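Local coordinates for protein oxalate biosynthetic component 1 (Burkholderia thailandensis, PDB 5IKY) that produces oxalate in a quorum sensing-dependent way, as a bifunctional enzyme combining an alpha/beta-hydrolase-type serine hydrolase with an additional lyase activity, at residues A533-A538 with P713-T718; A547-V552 with M852-F857; R685-L690 with Y723-E728. All coordinates share one frame; numbering follows the deposited sequence.

Interaction 1 of 3, residues A533-A538 with P713-T718; sequences ALFRQA and PRYSAT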
loop_
_atom_site.group_PDB
_atom_site.type_symbol
_atom_site.label_atom_id
_atom_site.label_comp_id
_atom_site.label_asym_id
_atom_site.label_seq_id
_atom_site.Cartn_x
_atom_site.Cartn_y
_atom_site.Cartn_z
ATOM N N ALA A 533 -18.202 6.928 0.210
ATOM C CA ALA A 533 -19.338 7.832 0.336
ATOM C C ALA A 533 -20.636 7.059 0.550
ATOM O O ALA A 533 -21.507 7.489 1.309
ATOM C CB ALA A 533 -19.448 8.716 -0.892
ATOM N N LEU A 534 -20.759 5.917 -0.118
ATOM C CA LEU A 534 -21.967 5.108 -0.020
ATOM C C LEU A 534 -22.116 4.510 1.375
ATOM O O LEU A 534 -23.220 4.464 1.922
ATOM C CB LEU A 534 -21.962 4.001 -1.075
ATOM C CG LEU A 534 -23.262 3.198 -1.173
ATOM C CD1 LEU A 534 -24.423 4.111 -1.532
ATOM C CD2 LEU A 534 -23.127 2.079 -2.190
ATOM N N PHE A 535 -21.005 4.061 1.954
ATOM C CA PHE A 535 -21.021 3.509 3.305
ATOM C C PHE A 535 -21.390 4.576 4.336
ATOM O O PHE A 535 -22.165 4.316 5.259
ATOM C CB PHE A 535 -19.666 2.889 3.658
ATOM C CG PHE A 535 -19.657 2.176 4.982
ATOM C CD1 PHE A 535 -20.090 0.861 5.081
ATOM C CD2 PHE A 535 -19.227 2.821 6.131
ATOM C CE1 PHE A 535 -20.092 0.205 6.300
ATOM C CE2 PHE A 535 -19.228 2.169 7.353
ATOM C CZ PHE A 535 -19.659 0.861 7.437
ATOM N N ARG A 536 -20.831 5.772 4.181
ATOM C CA ARG A 536 -21.145 6.882 5.078
ATOM C C ARG A 536 -22.596 7.324 4.918
ATOM O O ARG A 536 -23.191 7.876 5.844
ATOM C CB ARG A 536 -20.205 8.060 4.826
ATOM C CG ARG A 536 -18.805 7.853 5.373
ATOM C CD ARG A 536 -17.856 8.898 4.836
ATOM N NE ARG A 536 -16.539 8.811 5.453
ATOM C CZ ARG A 536 -15.463 9.430 4.986
ATOM N NH1 ARG A 536 -15.555 10.175 3.894
ATOM N NH2 ARG A 536 -14.298 9.300 5.604
ATOM N N GLN A 537 -23.156 7.076 3.740
ATOM C CA GLN A 537 -24.559 7.362 3.482
ATOM C C GLN A 537 -25.450 6.393 4.263
ATOM O O GLN A 537 -26.533 6.762 4.726
ATOM C CB GLN A 537 -24.847 7.285 1.980
ATOM C CG GLN A 537 -26.218 7.786 1.578
ATOM C CD GLN A 537 -26.472 7.651 0.092
ATOM O OE1 GLN A 537 -25.548 7.726 -0.719
ATOM N NE2 GLN A 537 -27.732 7.444 -0.276
ATOM N N ALA A 538 -24.984 5.153 4.413
ATOM C CA ALA A 538 -25.700 4.151 5.204
ATOM C C ALA A 538 -25.546 4.445 6.677
ATOM O O ALA A 538 -26.494 4.323 7.452
ATOM C CB ALA A 538 -25.200 2.750 4.887
ATOM N N PRO A 713 -17.284 7.343 14.524
ATOM C CA PRO A 713 -18.011 7.166 15.789
ATOM C C PRO A 713 -19.133 6.139 15.680
ATOM O O PRO A 713 -19.346 5.360 16.610
ATOM C CB PRO A 713 -18.586 8.562 16.065
ATOM C CG PRO A 713 -17.704 9.496 15.307
ATOM C CD PRO A 713 -17.296 8.747 14.073
ATOM N N ARG A 714 -19.832 6.137 14.550
ATOM C CA ARG A 714 -20.977 5.252 14.350
ATOM C C ARG A 714 -20.630 3.968 13.603
ATOM O O ARG A 714 -21.526 3.252 13.158
ATOM C CB ARG A 714 -22.084 5.987 13.587
ATOM C CG ARG A 714 -22.882 6.965 14.429
ATOM C CD ARG A 714 -23.806 6.229 15.379
ATOM N NE ARG A 714 -24.803 5.437 14.667
ATOM C CZ ARG A 714 -25.739 4.712 15.269
ATOM N NH1 ARG A 714 -25.801 4.681 16.592
ATOM N NH2 ARG A 714 -26.611 4.017 14.552
ATOM N N TYR A 715 -19.339 3.675 13.470
ATOM C CA TYR A 715 -18.905 2.552 12.641
ATOM C C TYR A 715 -19.428 1.204 13.133
ATOM O O TYR A 715 -20.051 0.463 12.372
ATOM C CB TYR A 715 -17.379 2.496 12.555
ATOM C CG TYR A 715 -16.886 1.297 11.780
ATOM C CD1 TYR A 715 -16.970 1.262 10.393
ATOM C CD2 TYR A 715 -16.359 0.188 12.433
ATOM C CE1 TYR A 715 -16.528 0.162 9.676
ATOM C CE2 TYR A 715 -15.917 -0.917 11.726
ATOM C CZ TYR A 715 -16.003 -0.924 10.348
ATOM O OH TYR A 715 -15.567 -2.019 9.638
ATOM N N SER A 716 -19.162 0.884 14.395
ATOM C CA SER A 716 -19.556 -0.412 14.944
ATOM C C SER A 716 -21.071 -0.577 14.983
ATOM O O SER A 716 -21.592 -1.641 14.651
ATOM C CB SER A 716 -18.977 -0.600 16.346
ATOM O OG SER A 716 -17.566 -0.735 16.297
ATOM N N ALA A 717 -21.771 0.479 15.387
ATOM C CA ALA A 717 -23.230 0.460 15.430
ATOM C C ALA A 717 -23.812 0.223 14.041
ATOM O O ALA A 717 -24.760 -0.545 13.879
ATOM C CB ALA A 717 -23.765 1.757 16.015
ATOM N N THR A 718 -23.235 0.884 13.042
ATOM C CA THR A 718 -23.674 0.722 11.662
ATOM C C THR A 718 -23.489 -0.720 11.201
ATOM O O THR A 718 -24.379 -1.304 10.583
ATOM C CB THR A 718 -22.912 1.659 10.707
ATOM O OG1 THR A 718 -22.961 3.000 11.207
ATOM C CG2 THR A 718 -23.524 1.616 9.318
#

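Interaction 2 of 3, residues A547-V552 with M852-F857; sequences ADERLV and MLHNRF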
loop_
_atom_site.group_PDB
_atom_site.type_symbol
_atom_site.label_atom_id
_atom_site.label_comp_id
_atom_site.label_asym_id
_atom_site.label_seq_id
_atom_site.Cartn_x
_atom_site.Cartn_y
_atom_site.Cartn_z
ATOM N N ALA A 547 -27.970 0.091 18.360
ATOM C CA ALA A 547 -27.349 -1.146 17.898
ATOM C C ALA A 547 -27.918 -2.365 18.619
ATOM O O ALA A 547 -27.462 -3.489 18.410
ATOM C CB ALA A 547 -25.842 -1.078 18.082
ATOM N N ASP A 548 -28.917 -2.138 19.465
ATOM C CA ASP A 548 -29.562 -3.219 20.200
ATOM C C ASP A 548 -30.595 -3.927 19.329
ATOM O O ASP A 548 -31.518 -3.299 18.812
ATOM C CB ASP A 548 -30.218 -2.684 21.473
ATOM C CG ASP A 548 -30.430 -3.761 22.519
ATOM O OD1 ASP A 548 -30.671 -4.927 22.141
ATOM O OD2 ASP A 548 -30.355 -3.440 23.724
ATOM N N GLU A 549 -30.437 -5.238 19.177
ATOM C CA GLU A 549 -31.336 -6.035 18.347
ATOM C C GLU A 549 -32.751 -6.089 18.919
ATOM O O GLU A 549 -33.707 -6.399 18.208
ATOM C CB GLU A 549 -30.786 -7.454 18.181
ATOM C CG GLU A 549 -30.328 -8.112 19.473
ATOM C CD GLU A 549 -29.681 -9.463 19.239
ATOM O OE1 GLU A 549 -28.839 -9.874 20.067
ATOM O OE2 GLU A 549 -30.013 -10.118 18.229
ATOM N N ARG A 550 -32.878 -5.786 20.206
ATOM C CA ARG A 550 -34.173 -5.806 20.873
ATOM C C ARG A 550 -34.979 -4.545 20.582
ATOM O O ARG A 550 -36.184 -4.501 20.829
ATOM C CB ARG A 550 -33.989 -5.964 22.387
ATOM C CG ARG A 550 -33.578 -7.358 22.831
ATOM C CD ARG A 550 -33.234 -7.399 24.316
ATOM N NE ARG A 550 -31.810 -7.170 24.562
ATOM C CZ ARG A 550 -31.303 -6.047 25.061
ATOM N NH1 ARG A 550 -32.103 -5.036 25.375
ATOM N NH2 ARG A 550 -29.994 -5.934 25.247
ATOM N N LEU A 551 -34.314 -3.524 20.048
ATOM C CA LEU A 551 -34.935 -2.210 19.902
ATOM C C LEU A 551 -35.155 -1.781 18.456
ATOM O O LEU A 551 -35.610 -0.666 18.202
ATOM C CB LEU A 551 -34.089 -1.150 20.612
ATOM C CG LEU A 551 -33.826 -1.362 22.104
ATOM C CD1 LEU A 551 -33.139 -0.139 22.695
ATOM C CD2 LEU A 551 -35.122 -1.658 22.834
ATOM N N VAL A 552 -34.835 -2.656 17.510
ATOM C CA VAL A 552 -34.991 -2.320 16.099
ATOM C C VAL A 552 -35.180 -3.578 15.248
ATOM O O VAL A 552 -34.597 -4.628 15.527
ATOM C CB VAL A 552 -33.782 -1.499 15.583
ATOM C CG1 VAL A 552 -32.519 -2.344 15.570
ATOM C CG2 VAL A 552 -34.063 -0.921 14.205
ATOM N N MET A 852 -23.318 -14.050 14.989
ATOM C CA MET A 852 -22.115 -13.838 15.784
ATOM C C MET A 852 -21.441 -12.518 15.427
ATOM O O MET A 852 -20.882 -11.842 16.291
ATOM C CB MET A 852 -21.137 -15.000 15.592
ATOM C CG MET A 852 -21.706 -16.376 15.942
ATOM S SD MET A 852 -21.857 -16.684 17.715
ATOM C CE MET A 852 -23.524 -16.113 18.049
ATOM N N LEU A 853 -21.495 -12.158 14.149
ATOM C CA LEU A 853 -20.919 -10.903 13.686
ATOM C C LEU A 853 -21.667 -9.713 14.278
ATOM O O LEU A 853 -21.054 -8.723 14.678
ATOM C CB LEU A 853 -20.931 -10.840 12.157
ATOM C CG LEU A 853 -19.879 -11.720 11.477
ATOM C CD1 LEU A 853 -20.108 -11.808 9.985
ATOM C CD2 LEU A 853 -18.505 -11.174 11.747
ATOM N N HIS A 854 -22.991 -9.811 14.337
ATOM C CA HIS A 854 -23.794 -8.764 14.957
ATOM C C HIS A 854 -23.428 -8.607 16.424
ATOM O O HIS A 854 -23.213 -7.495 16.903
ATOM C CB HIS A 854 -25.286 -9.062 14.833
ATOM C CG HIS A 854 -26.137 -8.220 15.730
ATOM N ND1 HIS A 854 -26.490 -6.924 15.419
ATOM C CD2 HIS A 854 -26.689 -8.481 16.938
ATOM C CE1 HIS A 854 -27.230 -6.426 16.394
ATOM N NE2 HIS A 854 -27.365 -7.351 17.327
ATOM N N ASN A 855 -23.369 -9.732 17.129
ATOM C CA ASN A 855 -22.978 -9.751 18.533
ATOM C C ASN A 855 -21.624 -9.086 18.739
ATOM O O ASN A 855 -21.431 -8.309 19.676
ATOM C CB ASN A 855 -22.944 -11.189 19.049
ATOM C CG ASN A 855 -22.508 -11.275 20.492
ATOM O OD1 ASN A 855 -21.382 -11.674 20.791
ATOM N ND2 ASN A 855 -23.396 -10.897 21.400
ATOM N N ARG A 856 -20.697 -9.401 17.840
ATOM C CA ARG A 856 -19.357 -8.831 17.839
ATOM C C ARG A 856 -19.390 -7.303 17.798
ATOM O O ARG A 856 -18.823 -6.635 18.663
ATOM C CB ARG A 856 -18.571 -9.373 16.643
ATOM C CG ARG A 856 -17.196 -9.917 16.970
ATOM C CD ARG A 856 -16.544 -10.503 15.723
ATOM N NE ARG A 856 -16.423 -9.510 14.656
ATOM C CZ ARG A 856 -15.990 -9.781 13.429
ATOM N NH1 ARG A 856 -15.637 -11.016 13.104
ATOM N NH2 ARG A 856 -15.914 -8.816 12.522
ATOM N N PHE A 857 -20.061 -6.759 16.787
ATOM C CA PHE A 857 -20.125 -5.313 16.590
ATOM C C PHE A 857 -20.985 -4.616 17.640
ATOM O O PHE A 857 -20.716 -3.474 18.009
ATOM C CB PHE A 857 -20.656 -4.991 15.193
ATOM C CG PHE A 857 -19.655 -5.223 14.098
ATOM C CD1 PHE A 857 -18.554 -4.394 13.964
ATOM C CD2 PHE A 857 -19.814 -6.267 13.200
ATOM C CE1 PHE A 857 -17.631 -4.600 12.959
ATOM C CE2 PHE A 857 -18.893 -6.480 12.192
ATOM C CZ PHE A 857 -17.799 -5.645 12.071
#

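Interaction 3 of 3, residues R685-L690 with Y723-E728; sequences RCLEYL and YHALRE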
loop_
_atom_site.group_PDB
_atom_site.type_symbol
_atom_site.label_atom_id
_atom_site.label_comp_id
_atom_site.label_asym_id
_atom_site.label_seq_id
_atom_site.Cartn_x
_atom_site.Cartn_y
_atom_site.Cartn_z
ATOM N N ARG A 685 -28.139 -8.855 -1.106
ATOM C CA ARG A 685 -26.895 -8.702 -1.849
ATOM C C ARG A 685 -26.295 -7.326 -1.592
ATOM O O ARG A 685 -25.073 -7.166 -1.573
ATOM C CB ARG A 685 -27.123 -8.917 -3.349
ATOM C CG ARG A 685 -27.705 -10.282 -3.698
ATOM C CD ARG A 685 -27.490 -10.634 -5.167
ATOM N NE ARG A 685 -28.129 -9.677 -6.066
ATOM C CZ ARG A 685 -29.378 -9.783 -6.507
ATOM N NH1 ARG A 685 -30.133 -10.806 -6.130
ATOM N NH2 ARG A 685 -29.875 -8.862 -7.323
ATOM N N CYS A 686 -27.161 -6.338 -1.384
ATOM C CA CYS A 686 -26.715 -4.981 -1.092
ATOM C C CYS A 686 -26.031 -4.917 0.266
ATOM O O CYS A 686 -24.968 -4.311 0.407
ATOM C CB CYS A 686 -27.889 -4.002 -1.129
ATOM S SG CYS A 686 -27.445 -2.302 -0.682
ATOM N N LEU A 687 -26.655 -5.543 1.262
ATOM C CA LEU A 687 -26.101 -5.595 2.611
ATOM C C LEU A 687 -24.725 -6.248 2.611
ATOM O O LEU A 687 -23.803 -5.773 3.276
ATOM C CB LEU A 687 -27.039 -6.354 3.551
ATOM C CG LEU A 687 -28.371 -5.684 3.889
ATOM C CD1 LEU A 687 -29.278 -6.650 4.631
ATOM C CD2 LEU A 687 -28.143 -4.427 4.707
ATOM N N GLU A 688 -24.597 -7.339 1.861
ATOM C CA GLU A 688 -23.331 -8.057 1.754
ATOM C C GLU A 688 -22.261 -7.173 1.132
ATOM O O GLU A 688 -21.092 -7.242 1.504
ATOM C CB GLU A 688 -23.499 -9.337 0.930
ATOM C CG GLU A 688 -24.240 -10.456 1.648
ATOM C CD GLU A 688 -24.185 -11.770 0.891
ATOM O OE1 GLU A 688 -23.814 -11.757 -0.302
ATOM O OE2 GLU A 688 -24.510 -12.818 1.491
ATOM N N TYR A 689 -22.674 -6.342 0.182
ATOM C CA TYR A 689 -21.771 -5.395 -0.454
ATOM C C TYR A 689 -21.314 -4.328 0.537
ATOM O O TYR A 689 -20.123 -4.038 0.645
ATOM C CB TYR A 689 -22.447 -4.748 -1.666
ATOM C CG TYR A 689 -21.706 -3.557 -2.232
ATOM C CD1 TYR A 689 -20.505 -3.720 -2.909
ATOM C CD2 TYR A 689 -22.215 -2.271 -2.100
ATOM C CE1 TYR A 689 -19.825 -2.634 -3.430
ATOM C CE2 TYR A 689 -21.543 -1.180 -2.619
ATOM C CZ TYR A 689 -20.350 -1.368 -3.284
ATOM O OH TYR A 689 -19.680 -0.287 -3.802
ATOM N N LEU A 690 -22.269 -3.757 1.268
ATOM C CA LEU A 690 -21.981 -2.677 2.208
ATOM C C LEU A 690 -20.972 -3.072 3.285
ATOM O O LEU A 690 -20.035 -2.326 3.561
ATOM C CB LEU A 690 -23.272 -2.193 2.870
ATOM C CG LEU A 690 -24.190 -1.326 2.008
ATOM C CD1 LEU A 690 -25.484 -1.028 2.746
ATOM C CD2 LEU A 690 -23.487 -0.038 1.608
ATOM N N TYR A 723 -25.500 -6.166 9.806
ATOM C CA TYR A 723 -25.476 -7.613 10.003
ATOM C C TYR A 723 -26.762 -8.110 10.652
ATOM O O TYR A 723 -27.135 -9.269 10.491
ATOM C CB TYR A 723 -24.267 -8.025 10.843
ATOM C CG TYR A 723 -23.022 -8.250 10.016
ATOM C CD1 TYR A 723 -22.976 -9.265 9.068
ATOM C CD2 TYR A 723 -21.897 -7.451 10.179
ATOM C CE1 TYR A 723 -21.849 -9.475 8.302
ATOM C CE2 TYR A 723 -20.760 -7.658 9.418
ATOM C CZ TYR A 723 -20.742 -8.674 8.483
ATOM O OH TYR A 723 -19.618 -8.891 7.721
ATOM N N HIS A 724 -27.433 -7.229 11.388
ATOM C CA HIS A 724 -28.731 -7.551 11.968
ATOM C C HIS A 724 -29.734 -7.865 10.864
ATOM O O HIS A 724 -30.407 -8.895 10.895
ATOM C CB HIS A 724 -29.234 -6.395 12.834
ATOM C CG HIS A 724 -30.498 -6.695 13.577
ATOM N ND1 HIS A 724 -31.717 -6.847 12.950
ATOM C CD2 HIS A 724 -30.734 -6.859 14.900
ATOM C CE1 HIS A 724 -32.646 -7.101 13.854
ATOM N NE2 HIS A 724 -32.077 -7.111 15.045
ATOM N N ALA A 725 -29.826 -6.967 9.888
ATOM C CA ALA A 725 -30.712 -7.165 8.749
ATOM C C ALA A 725 -30.233 -8.333 7.897
ATOM O O ALA A 725 -31.037 -9.080 7.337
ATOM C CB ALA A 725 -30.797 -5.896 7.913
ATOM N N LEU A 726 -28.915 -8.486 7.809
ATOM C CA LEU A 726 -28.312 -9.555 7.023
ATOM C C LEU A 726 -28.611 -10.909 7.656
ATOM O O LEU A 726 -28.817 -11.898 6.954
ATOM C CB LEU A 726 -26.801 -9.340 6.897
ATOM C CG LEU A 726 -26.095 -9.894 5.656
ATOM C CD1 LEU A 726 -24.799 -9.137 5.411
ATOM C CD2 LEU A 726 -25.814 -11.381 5.792
ATOM N N ARG A 727 -28.636 -10.946 8.985
ATOM C CA ARG A 727 -28.963 -12.168 9.710
ATOM C C ARG A 727 -30.399 -12.593 9.433
ATOM O O ARG A 727 -30.667 -13.756 9.134
ATOM C CB ARG A 727 -28.758 -11.978 11.215
ATOM C CG ARG A 727 -29.164 -13.183 12.055
ATOM C CD ARG A 727 -29.554 -12.767 13.465
ATOM N NE ARG A 727 -30.434 -11.601 13.452
ATOM C CZ ARG A 727 -31.724 -11.636 13.131
ATOM N NH1 ARG A 727 -32.443 -10.521 13.145
ATOM N NH2 ARG A 727 -32.299 -12.782 12.793
ATOM N N GLU A 728 -31.315 -11.635 9.536
ATOM C CA GLU A 728 -32.736 -11.881 9.315
ATOM C C GLU A 728 -33.016 -12.442 7.923
ATOM O O GLU A 728 -33.751 -13.418 7.775
ATOM C CB GLU A 728 -33.529 -10.590 9.518
ATOM C CG GLU A 728 -34.979 -10.667 9.069
ATOM C CD GLU A 728 -35.926 -10.974 10.208
ATOM O OE1 GLU A 728 -35.444 -11.332 11.304
ATOM O OE2 GLU A 728 -37.153 -10.854 10.009
#

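Interaction 1 of 3, residues A533-A538 with P713-T718
Phe535, on helix 530-541, reaches across to the first turn of helix 715-734 and meets Tyr715 and Thr718 there. Two rings do most of the touching. The outer corner of the phenyl ring, CE2 and CZ, comes up to one side of the phenol ring: Phe535 CE2 lies 3.9 Å from Tyr715 CD1, and Phe535 CZ is the same 3.9 Å from Tyr715 CE1. This is a rim-to-rim meeting, with centroids 6.0 Å apart and planes turned 43° from each other; neither ring lies over the face of the other, and the pair is no ring stack. Both side chains start the same way. In Phe535 chi1 is -174° and CG stands opposite the backbone N, which carries the ring off its helix toward Tyr715; Tyr715, at 176°, lays its ring beside the start of its own helix. The two side chains cross nearly at right angles.

The methyl branch of Thr718 fills in next to the rings. Its CG2 sits 4.4 Å from Phe535 CZ and 4.4 Å from the carbonyl carbon of Ala538, bridging the phenyl ring and the backbone of Ala538. Elsewhere Phe535 packs on Pro694, Leu709 and Met719, while Pro694 also touches Tyr715. The polar end of Tyr715 is used away from this contact: OH is hydrogen-bonded to the backbone O of Ala1002. On the neighbouring turn, Ala717 CB lies over the guanidinium face of Arg714, whose NH2 bonds to Tyr545 O.

No hydrogen bond joins the two segments. Their attachment rests on buried carbon surfaces, with hydrophobic and dispersion forces holding the helices together while the phenol hydroxyl ties the same ring to a third part of the chain.

Interaction 2 of 3, residues A547-V552 with M852-F857
His854, pointing off helix 849-860, lies against Glu549 and the backbone of Ala547, and these van der Waals contacts make up the whole interface. The nearest approach brings Glu549 CB to 3.5 Å from His854 NE2; the rest of the glutamate runs on past the same side of the ring, with its CD 3.7 Å from NE2. A chi1 of 47° sets Glu549 CG between the backbone N and the carbonyl carbon, and from there the extended chain passes the imidazole at a slant. Carboxylate and ring planes end up 59° apart. At the other side of NE2, Ala547 O comes to 3.6 Å from His854 CE1.

One hydrogen bond, between His854 ND1 and Ala720 O, helps set the rotation of the ring; separately, His724 packs on it edge-to-face. The Glu549 carboxylate makes weak interactions: OE1 with Tyr867 OH, and OE2 in a long ion pair with Arg841 NH1.

Charge and backbone bonds shape the loop itself. Asp548 OD1 accepts from Arg550 N at 3.1 Å, the donor standing above the carboxylate plane, which makes an Asx turn. Leu551 N to Asp548 O closes the type I beta turn from Asp548 to Leu551. A salt bridge, Asp548 OD2 to Arg550 NH1 at 2.9 Å, is additional. This turn, in the loop between helices 530-541 and 554-560, packs on helix 849-860 of the C-terminal region, whose family belongs to the alpha/beta hydrolases.

Interaction 3 of 3, residues R685-L690 with Y723-E728
Leu687 and Leu726 face each other where helix 682-690 packs against helix 715-734, a buried, apolar helix-helix contact in the cap domain. The two short segments run roughly antiparallel, with 143° between their N-to-C directions, and their axes approach to 9.6 Å. The alpha carbons of these two leucines form the nearest backbone pair, 6.3 Å apart.

Each leucine reaches to the backbone of the opposite helix. Leu687 keeps its CG beside the backbone N (chi1 -69°), which sends the CD1 methyl forward onto the small step made by Ala725: Leu687 CD1 is 3.7 Å from Ala725 CB. The short alanine side chain lets the methyl come close to the main chain here. Leu726 answers from the other direction, its CD1 methyl resting over the peptide that joins Leu687 to Glu688.

Of the Glu688 side chain, it is CG that touches Leu726 CD1; the backbone N of Glu688 lies equally close to the same methyl. The extended chain of Glu688 crosses Leu726 at about a right angle, and its carboxylate turns to Lys680, with which OE2 forms a salt bridge, so the charge is paired away from the leucines.

Helix 554-560 closes in on the same layer, with Leu558 against Leu687 and Ile557 against Ala725, while helix 562-579 covers a different side of helix 682-690, through Val565 and Tyr568 on Cys686. No hydrogen bond passes between the two segments. Leu726 CD1 is 4.0 Å from Leu687 CB and likewise 4.0 Å from Glu688 CG, both side-chain contacts; in the reverse direction a methyl meets backbone, Leu687 CD1 coming to 3.7 Å from Leu726 N.

How the interactions relate
The three contacts cluster on one side of the chain's centre, about 13 to 15 Å apart between centres. Helix 715-734 ties them together: its first turn serves interaction 1, its middle serves interaction 3, and His724 on it packs against Glu549 of interaction 2. Along the chain the segments of interaction 1 alternate with those of the other two, whereas interaction 3 is nested within the loop closed by interaction 2. Direct touches link them as well, such as Phe535 CD1 to Leu690 O at 3.5 Å. The helix thus touches helix 530-541, helix 682-690 and helix 849-860, bringing the cap domain against the C-terminal hydrolase region.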